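Alginate lyase AlgAT5 (Defluviitalea, PDB 5ZQI) probably depolymerises alginate by cleaving its glycosidic bonds through beta-elimination, as a lyase of polysaccharide lyase family 7. Local coordinates at residues 138-152 and 199-213. Residues are numbered along the deposited sequence; the frame is centred on the assembly and turned at random.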
ATOM      1  N   THR A 138      -1.090  -1.632 -18.493  1.00  9.57           N
ATOM      2  CA  THR A 138      -1.122  -0.182 -18.623  1.00  9.70           C
ATOM      3  C   THR A 138      -1.495   0.292 -20.026  1.00 10.57           C
ATOM      4  O   THR A 138      -1.675   1.500 -20.216  1.00 11.26           O
ATOM      5  CB  THR A 138       0.228   0.435 -18.278  1.00 10.34           C
ATOM      6  OG1 THR A 138       1.217  -0.022 -19.193  1.00 10.60           O
ATOM      7  CG2 THR A 138       0.685   0.068 -16.859  1.00 11.11           C
ATOM      8  N   THR A 139      -1.590  -0.613 -20.993  1.00 11.13           N
ATOM      9  CA  THR A 139      -1.891  -0.256 -22.384  1.00 12.10           C
ATOM     10  C   THR A 139      -3.268  -0.702 -22.861  1.00 12.28           C
ATOM     11  O   THR A 139      -3.621  -0.430 -24.010  1.00 13.52           O
ATOM     12  CB  THR A 139      -0.828  -0.842 -23.328  1.00 12.94           C
ATOM     13  OG1 THR A 139      -0.681  -2.251 -23.082  1.00 15.55           O
ATOM     14  CG2 THR A 139       0.504  -0.147 -23.117  1.00 16.82           C
ATOM     15  N   SER A 140      -4.050  -1.377 -22.032  1.00 11.62           N
ATOM     16  CA  SER A 140      -5.398  -1.783 -22.400  1.00 15.74           C
ATOM     17  C   SER A 140      -6.324  -1.500 -21.234  1.00 13.48           C
ATOM     18  O   SER A 140      -6.168  -2.095 -20.160  1.00 13.38           O
ATOM     19  CB  SER A 140      -5.460  -3.265 -22.754  1.00 16.72           C
ATOM     20  OG  SER A 140      -6.761  -3.603 -23.227  1.00 25.32           O
ATOM     21  N   GLY A 141      -7.291  -0.611 -21.451  1.00 12.92           N
ATOM     22  CA  GLY A 141      -8.199  -0.222 -20.396  1.00 11.59           C
ATOM     23  C   GLY A 141      -7.639   0.896 -19.538  1.00 13.46           C
ATOM     24  O   GLY A 141      -6.551   1.423 -19.755  1.00 14.47           O
ATOM     25  N   THR A 142      -8.414   1.243 -18.519  1.00 10.09           N
ATOM     26  CA  THR A 142      -8.079   2.306 -17.587  1.00  9.71           C
ATOM     27  C   THR A 142      -8.248   1.755 -16.176  1.00  9.07           C
ATOM     28  O   THR A 142      -9.308   1.221 -15.834  1.00 10.40           O
ATOM     29  CB  THR A 142      -8.943   3.554 -17.799  1.00 10.75           C
ATOM     30  OG1 THR A 142      -8.803   4.004 -19.155  1.00 15.75           O
ATOM     31  CG2 THR A 142      -8.529   4.641 -16.868  1.00 12.33           C
ATOM     32  N   HIS A 143      -7.201   1.894 -15.365  1.00  8.38           N
ATOM     33  CA  HIS A 143      -7.073   1.240 -14.067  1.00  7.70           C
ATOM     34  C   HIS A 143      -6.718   2.294 -13.039  1.00  7.57           C
ATOM     35  O   HIS A 143      -5.689   2.957 -13.161  1.00  7.43           O
ATOM     36  CB  HIS A 143      -6.012   0.143 -14.163  1.00  8.46           C
ATOM     37  CG  HIS A 143      -6.146  -0.639 -15.418  1.00  7.97           C
ATOM     38  ND1 HIS A 143      -7.167  -1.546 -15.630  1.00 10.24           N
ATOM     39  CD2 HIS A 143      -5.474  -0.545 -16.591  1.00 10.68           C
ATOM     40  CE1 HIS A 143      -7.069  -2.017 -16.854  1.00 10.03           C
ATOM     41  NE2 HIS A 143      -6.061  -1.420 -17.464  1.00 12.42           N
ATOM     42  N   THR A 144      -7.558   2.434 -12.011  1.00  7.25           N
ATOM     43  CA  THR A 144      -7.440   3.540 -11.068  1.00  7.16           C
ATOM     44  C   THR A 144      -7.488   3.032  -9.642  1.00  7.74           C
ATOM     45  O   THR A 144      -8.311   2.181  -9.321  1.00  6.68           O
ATOM     46  CB  THR A 144      -8.586   4.526 -11.267  1.00  7.90           C
ATOM     47  OG1 THR A 144      -8.608   4.985 -12.625  1.00 10.53           O
ATOM     48  CG2 THR A 144      -8.482   5.730 -10.322  1.00  9.12           C
ATOM     49  N   MET A 145      -6.619   3.569  -8.781  1.00  6.55           N
ATOM     50  CA  MET A 145      -6.694   3.372  -7.342  1.00  6.09           C
ATOM     51  C   MET A 145      -6.659   4.737  -6.661  1.00  6.31           C
ATOM     52  O   MET A 145      -5.815   5.585  -6.996  1.00  7.93           O
ATOM     53  CB  MET A 145      -5.545   2.523  -6.812  1.00  6.66           C
ATOM     54  CG  MET A 145      -5.628   2.324  -5.280  1.00  5.86           C
ATOM     55  SD  MET A 145      -4.502   1.097  -4.612  1.00  7.43           S
ATOM     56  CE  MET A 145      -2.902   1.698  -5.138  1.00  8.96           C
ATOM     57  N   ILE A 146      -7.577   4.960  -5.728  1.00  6.49           N
ATOM     58  CA  ILE A 146      -7.577   6.138  -4.871  1.00  8.28           C
ATOM     59  C   ILE A 146      -7.427   5.695  -3.423  1.00  6.85           C
ATOM     60  O   ILE A 146      -8.195   4.851  -2.939  1.00  9.57           O
ATOM     61  CB  ILE A 146      -8.849   6.980  -5.017  1.00  9.33           C
ATOM     62  CG1 ILE A 146      -9.158   7.254  -6.471  1.00  8.52           C
ATOM     63  CG2 ILE A 146      -8.633   8.305  -4.269  1.00 14.98           C
ATOM     64  CD1 ILE A 146     -10.509   7.938  -6.721  1.00 12.39           C
ATOM     65  N   ILE A 147      -6.430   6.237  -2.735  1.00  7.69           N
ATOM     66  CA  ILE A 147      -6.212   5.948  -1.322  1.00  8.34           C
ATOM     67  C   ILE A 147      -6.282   7.258  -0.543  1.00  8.04           C
ATOM     68  O   ILE A 147      -5.570   8.212  -0.864  1.00  9.48           O
ATOM     69  CB  ILE A 147      -4.853   5.283  -1.046  1.00  6.95           C
ATOM     70  CG1 ILE A 147      -4.484   4.185  -2.037  1.00  7.65           C
ATOM     71  CG2 ILE A 147      -4.855   4.734   0.399  1.00  9.33           C
ATOM     72  CD1 ILE A 147      -3.093   3.649  -1.791  1.00 10.61           C
ATOM     73  N   ASP A 148      -7.144   7.311   0.476  1.00  8.49           N
ATOM     74  CA  ASP A 148      -7.320   8.441   1.386  1.00  8.14           C
ATOM     75  C   ASP A 148      -6.763   7.954   2.717  1.00  8.21           C
ATOM     76  O   ASP A 148      -7.319   7.024   3.308  1.00  8.37           O
ATOM     77  CB  ASP A 148      -8.799   8.793   1.432  1.00  9.00           C
ATOM     78  CG  ASP A 148      -9.122   9.896   2.368  1.00 13.85           C
ATOM     79  OD1 ASP A 148      -8.215  10.462   2.996  1.00 14.42           O
ATOM     80  OD2 ASP A 148     -10.337  10.247   2.408  1.00 17.01           O
ATOM     81  N   GLN A 149      -5.629   8.506   3.157  1.00  7.59           N
ATOM     82  CA  GLN A 149      -4.877   7.884   4.246  1.00  7.58           C
ATOM     83  C   GLN A 149      -4.045   8.928   4.972  1.00 11.10           C
ATOM     84  O   GLN A 149      -3.936  10.079   4.533  1.00  9.01           O
ATOM     85  CB  GLN A 149      -3.990   6.742   3.712  1.00  9.14           C
ATOM     86  CG  GLN A 149      -2.896   7.202   2.704  1.00  9.31           C
ATOM     87  CD  GLN A 149      -2.075   6.062   2.167  1.00 11.02           C
ATOM     88  OE1 GLN A 149      -1.941   5.021   2.801  1.00 13.09           O
ATOM     89  NE2 GLN A 149      -1.544   6.242   0.986  1.00 11.22           N
ATOM     90  N   LYS A 150      -3.466   8.520   6.106  1.00  9.50           N
ATOM     91  CA  LYS A 150      -2.443   9.313   6.785  1.00  8.72           C
ATOM     92  C   LYS A 150      -1.380   8.357   7.289  1.00  9.48           C
ATOM     93  O   LYS A 150      -1.694   7.222   7.652  1.00 11.07           O
ATOM     94  CB  LYS A 150      -3.016  10.143   7.911  1.00 12.14           C
ATOM     95  CG  LYS A 150      -3.589   9.341   9.059  1.00 10.90           C
ATOM     96  CD  LYS A 150      -4.210  10.263  10.103  1.00 13.87           C
ATOM     97  CE  LYS A 150      -4.861   9.470  11.200  1.00 13.26           C
ATOM     98  NZ  LYS A 150      -5.594  10.389  12.135  1.00 20.75           N
ATOM     99  N   ILE A 151      -0.119   8.756   7.218  1.00  7.93           N
ATOM    100  CA  ILE A 151       0.979   7.945   7.740  1.00  7.77           C
ATOM    101  C   ILE A 151       1.262   8.400   9.166  1.00  8.42           C
ATOM    102  O   ILE A 151       1.399   9.607   9.416  1.00 10.91           O
ATOM    103  CB  ILE A 151       2.227   8.055   6.855  1.00  8.63           C
ATOM    104  CG1 ILE A 151       1.895   7.695   5.401  1.00 12.00           C
ATOM    105  CG2 ILE A 151       3.358   7.183   7.448  1.00  9.23           C
ATOM    106  CD1 ILE A 151       2.951   8.190   4.392  1.00 15.28           C
ATOM    107  N   THR A 152       1.306   7.456  10.118  1.00  8.86           N
ATOM    108  CA  THR A 152       1.346   7.826  11.527  1.00 10.54           C
ATOM    109  C   THR A 152       2.627   7.461  12.267  1.00  9.40           C
ATOM    110  O   THR A 152       2.856   8.001  13.357  1.00 13.30           O
ATOM    111  CB  THR A 152       0.163   7.215  12.291  1.00 10.32           C
ATOM    112  OG1 THR A 152       0.134   5.795  12.103  1.00 13.35           O
ATOM    113  CG2 THR A 152      -1.164   7.784  11.789  1.00 14.66           C
ATOM    114  N   TYR A 199       5.974  16.740   4.402  1.00 13.53           N
ATOM    115  CA  TYR A 199       4.908  15.898   4.916  1.00 13.43           C
ATOM    116  C   TYR A 199       5.097  15.662   6.411  1.00 14.77           C
ATOM    117  O   TYR A 199       6.121  15.116   6.841  1.00 14.80           O
ATOM    118  CB  TYR A 199       4.830  14.541   4.200  1.00 10.92           C
ATOM    119  CG  TYR A 199       3.692  13.703   4.739  1.00 10.19           C
ATOM    120  CD1 TYR A 199       2.399  13.922   4.307  1.00  9.99           C
ATOM    121  CD2 TYR A 199       3.909  12.726   5.693  1.00 10.97           C
ATOM    122  CE1 TYR A 199       1.349  13.198   4.810  1.00  9.37           C
ATOM    123  CE2 TYR A 199       2.858  12.006   6.215  1.00  9.46           C
ATOM    124  CZ  TYR A 199       1.575  12.271   5.793  1.00  9.44           C
ATOM    125  OH  TYR A 199       0.517  11.576   6.332  1.00  9.76           O
ATOM    126  N   GLU A 200       4.102  16.063   7.197  1.00 13.32           N
ATOM    127  CA  GLU A 200       4.107  15.848   8.637  1.00 15.26           C
ATOM    128  C   GLU A 200       3.239  14.647   8.996  1.00 14.03           C
ATOM    129  O   GLU A 200       2.109  14.534   8.530  1.00 11.86           O
ATOM    130  CB  GLU A 200       3.612  17.091   9.375  1.00 14.78           C
ATOM    131  CG  GLU A 200       4.429  18.334   9.157  1.00 23.43           C
ATOM    132  CD  GLU A 200       3.866  19.521   9.921  1.00 30.49           C
ATOM    133  OE1 GLU A 200       3.162  19.287  10.933  1.00 32.37           O
ATOM    134  OE2 GLU A 200       4.121  20.678   9.508  1.00 32.19           O
ATOM    135  N   LEU A 201       3.775  13.760   9.826  1.00 13.15           N
ATOM    136  CA  LEU A 201       3.048  12.565  10.215  1.00 11.09           C
ATOM    137  C   LEU A 201       1.686  12.958  10.767  1.00 11.20           C
ATOM    138  O   LEU A 201       1.549  13.954  11.492  1.00 13.41           O
ATOM    139  CB  LEU A 201       3.818  11.752  11.254  1.00 15.58           C
ATOM    140  CG  LEU A 201       5.072  11.019  10.746  1.00 14.52           C
ATOM    141  CD1 LEU A 201       5.757  10.423  11.990  1.00 17.49           C
ATOM    142  CD2 LEU A 201       4.773  10.005   9.697  1.00 15.72           C
ATOM    143  N   GLY A 202       0.683  12.152  10.439  1.00 10.57           N
ATOM    144  CA  GLY A 202      -0.676  12.389  10.856  1.00 11.52           C
ATOM    145  C   GLY A 202      -1.510  13.203   9.895  1.00 10.62           C
ATOM    146  O   GLY A 202      -2.699  13.382  10.143  1.00 14.33           O
ATOM    147  N   THR A 203      -0.930  13.667   8.797  1.00 11.64           N
ATOM    148  CA  THR A 203      -1.632  14.516   7.848  1.00 10.62           C
ATOM    149  C   THR A 203      -2.386  13.637   6.841  1.00 10.03           C
ATOM    150  O   THR A 203      -1.778  12.829   6.121  1.00 10.11           O
ATOM    151  CB  THR A 203      -0.653  15.452   7.138  1.00 11.38           C
ATOM    152  OG1 THR A 203       0.063  16.251   8.099  1.00 13.58           O
ATOM    153  CG2 THR A 203      -1.433  16.380   6.174  1.00 15.01           C
ATOM    154  N   ARG A 204      -3.706  13.811   6.774  1.00 11.01           N
ATOM    155  CA  ARG A 204      -4.530  13.093   5.811  1.00  9.37           C
ATOM    156  C   ARG A 204      -4.274  13.611   4.398  1.00 11.36           C
ATOM    157  O   ARG A 204      -4.182  14.819   4.163  1.00 19.62           O
ATOM    158  CB  ARG A 204      -6.019  13.252   6.182  1.00 13.93           C
ATOM    159  CG  ARG A 204      -6.973  12.261   5.505  1.00 17.38           C
ATOM    160  CD  ARG A 204      -8.318  12.217   6.207  1.00 18.25           C
ATOM    161  NE  ARG A 204      -9.336  11.600   5.377  1.00 18.78           N
ATOM    162  CZ  ARG A 204     -10.583  11.413   5.748  1.00 10.67           C
ATOM    163  NH1 ARG A 204     -10.985  11.812   6.950  1.00 16.19           N
ATOM    164  NH2 ARG A 204     -11.433  10.801   4.929  1.00 19.88           N
ATOM    165  N   PHE A 205      -4.143  12.677   3.458  1.00  9.34           N
ATOM    166  CA  PHE A 205      -3.985  13.034   2.052  1.00  9.02           C
ATOM    167  C   PHE A 205      -4.667  11.988   1.182  1.00  8.46           C
ATOM    168  O   PHE A 205      -4.897  10.842   1.602  1.00  9.61           O
ATOM    169  CB  PHE A 205      -2.502  13.177   1.623  1.00 11.16           C
ATOM    170  CG  PHE A 205      -1.694  11.914   1.671  1.00  9.78           C
ATOM    171  CD1 PHE A 205      -1.018  11.586   2.792  1.00 11.94           C
ATOM    172  CD2 PHE A 205      -1.526  11.087   0.557  1.00 10.24           C
ATOM    173  CE1 PHE A 205      -0.206  10.416   2.859  1.00 11.41           C
ATOM    174  CE2 PHE A 205      -0.750   9.948   0.626  1.00 10.51           C
ATOM    175  CZ  PHE A 205      -0.129   9.589   1.802  1.00  8.46           C
ATOM    176  N   THR A 206      -4.946  12.380  -0.055  1.00  8.24           N
ATOM    177  CA  THR A 206      -5.381  11.443  -1.076  1.00  7.63           C
ATOM    178  C   THR A 206      -4.308  11.295  -2.136  1.00  7.23           C
ATOM    179  O   THR A 206      -3.689  12.277  -2.558  1.00  9.59           O
ATOM    180  CB  THR A 206      -6.699  11.875  -1.721  1.00 11.36           C
ATOM    181  OG1 THR A 206      -6.538  13.076  -2.477  1.00 15.82           O
ATOM    182  CG2 THR A 206      -7.715  12.105  -0.655  1.00  9.35           C
ATOM    183  N   VAL A 207      -4.101  10.062  -2.574  1.00  7.60           N
ATOM    184  CA  VAL A 207      -3.252   9.764  -3.712  1.00  8.01           C
ATOM    185  C   VAL A 207      -4.070   8.945  -4.694  1.00  8.82           C
ATOM    186  O   VAL A 207      -4.759   7.994  -4.307  1.00  9.19           O
ATOM    187  CB  VAL A 207      -1.956   9.056  -3.290  1.00  9.59           C
ATOM    188  CG1 VAL A 207      -2.192   7.755  -2.550  1.00  9.25           C
ATOM    189  CG2 VAL A 207      -1.057   8.851  -4.504  1.00 10.56           C
ATOM    190  N   LYS A 208      -4.060   9.372  -5.950  1.00  6.87           N
ATOM    191  CA  LYS A 208      -4.752   8.675  -7.026  1.00  6.71           C
ATOM    192  C   LYS A 208      -3.742   8.251  -8.088  1.00  8.32           C
ATOM    193  O   LYS A 208      -2.929   9.062  -8.543  1.00  8.07           O
ATOM    194  CB  LYS A 208      -5.839   9.560  -7.653  1.00  8.22           C
ATOM    195  CG  LYS A 208      -6.573   8.900  -8.802  1.00 10.16           C
ATOM    196  CD  LYS A 208      -7.792   9.675  -9.287  1.00 15.62           C
ATOM    197  CE  LYS A 208      -7.421  11.016  -9.859  1.00 20.10           C
ATOM    198  NZ  LYS A 208      -8.590  11.580 -10.597  1.00 30.54           N
ATOM    199  N   ILE A 209      -3.809   6.987  -8.488  1.00  5.88           N
ATOM    200  CA  ILE A 209      -2.945   6.388  -9.497  1.00  7.46           C
ATOM    201  C   ILE A 209      -3.843   5.934 -10.638  1.00  8.57           C
ATOM    202  O   ILE A 209      -4.814   5.205 -10.400  1.00  7.57           O
ATOM    203  CB  ILE A 209      -2.147   5.207  -8.921  1.00  7.14           C
ATOM    204  CG1 ILE A 209      -1.323   5.645  -7.712  1.00  8.45           C
ATOM    205  CG2 ILE A 209      -1.266   4.601 -10.041  1.00  7.41           C
ATOM    206  CD1 ILE A 209      -0.623   4.492  -7.008  1.00 11.78           C
ATOM    207  N   VAL A 210      -3.533   6.375 -11.866  1.00  7.37           N
ATOM    208  CA  VAL A 210      -4.303   6.033 -13.055  1.00  8.75           C
ATOM    209  C   VAL A 210      -3.352   5.491 -14.112  1.00  8.60           C
ATOM    210  O   VAL A 210      -2.473   6.216 -14.595  1.00 10.01           O
ATOM    211  CB  VAL A 210      -5.075   7.243 -13.616  1.00  7.89           C
ATOM    212  CG1 VAL A 210      -5.885   6.824 -14.846  1.00 11.16           C
ATOM    213  CG2 VAL A 210      -5.945   7.862 -12.575  1.00 11.95           C
ATOM    214  N   ALA A 211      -3.563   4.252 -14.515  1.00  7.57           N
ATOM    215  CA  ALA A 211      -2.792   3.608 -15.576  1.00  7.92           C
ATOM    216  C   ALA A 211      -3.682   3.427 -16.802  1.00  8.45           C
ATOM    217  O   ALA A 211      -4.743   2.799 -16.709  1.00  9.29           O
ATOM    218  CB  ALA A 211      -2.267   2.259 -15.104  1.00 10.25           C
ATOM    219  N   SER A 212      -3.241   3.929 -17.954  1.00 10.25           N
ATOM    220  CA  SER A 212      -4.017   3.935 -19.178  1.00  9.37           C
ATOM    221  C   SER A 212      -3.130   4.519 -20.275  1.00  8.52           C
ATOM    222  O   SER A 212      -2.315   5.402 -20.027  1.00 10.80           O
ATOM    223  CB  SER A 212      -5.284   4.771 -19.012  1.00 11.48           C
ATOM    224  OG  SER A 212      -6.131   4.641 -20.124  1.00 16.24           O
ATOM    225  N   GLY A 213      -3.307   3.999 -21.484  1.00  8.99           N
ATOM    226  CA  GLY A 213      -2.664   4.603 -22.643  1.00  9.62           C
ATOM    227  C   GLY A 213      -1.162   4.479 -22.671  1.00 10.09           C
ATOM    228  O   GLY A 213      -0.498   5.244 -23.356  1.00 11.33           O
TER
HETATM  229  O   HOH W   1      -5.009   1.706 -21.987  1.00 12.61           O
HETATM  230  O   HOH W   2      -4.055  12.944  12.508  1.00 30.47           O
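Strands 142-152 and 205-212 run antiparallel with axes 4.7 Å apart, joined by paired backbone hydrogen bonds from His143-Ala211 through Met145-Ile209 and Ile147-Val207 to Gln149-Phe205. Beyond the last pair the chains stay tied: Tyr199 OH accepts from Ile151 N at 3.0 Å and donates to Thr203 O, while Gly202 N, in the type II turn 200-203, bonds to Ile151 O. On the face with Gln149 and Phe205, Gln149 CG lies over the ring as a CH-pi contact, 4.2 Å from its centroid. With CG between the backbone N and the carbonyl carbon (chi1 63°) and the chain extended beyond it, the Gln149 side chain runs alongside Phe205, its amide turned 44° from the ring; OE1 accepts from Asn259 ND2 and NE2 donates to Val163 O. The two strands are neighbours in the seven-stranded sheet of the PL7 beta-sandwich; Met145, Val207 and Ile209 face inward, the last two packing on strand 172-179. On the other face Arg204 reaches across to Asp148 side-on: NE meets OD1 on its syn side at 2.9 Å, and NH2 meets OD2 at 2.8 Å from above the carboxylate plane, which is turned 34° from the guanidinium. Asn263 also bonds OD2. An alanine in place of Asp148 would be likely to leave the Arg204 guanidinium without its paired charge and freer to swing. Near the far end, Thr142 OG1 and Ser212 OG share a hydrogen bond of 2.9 Å, and a water bridges Gly141 O to Gly213 N.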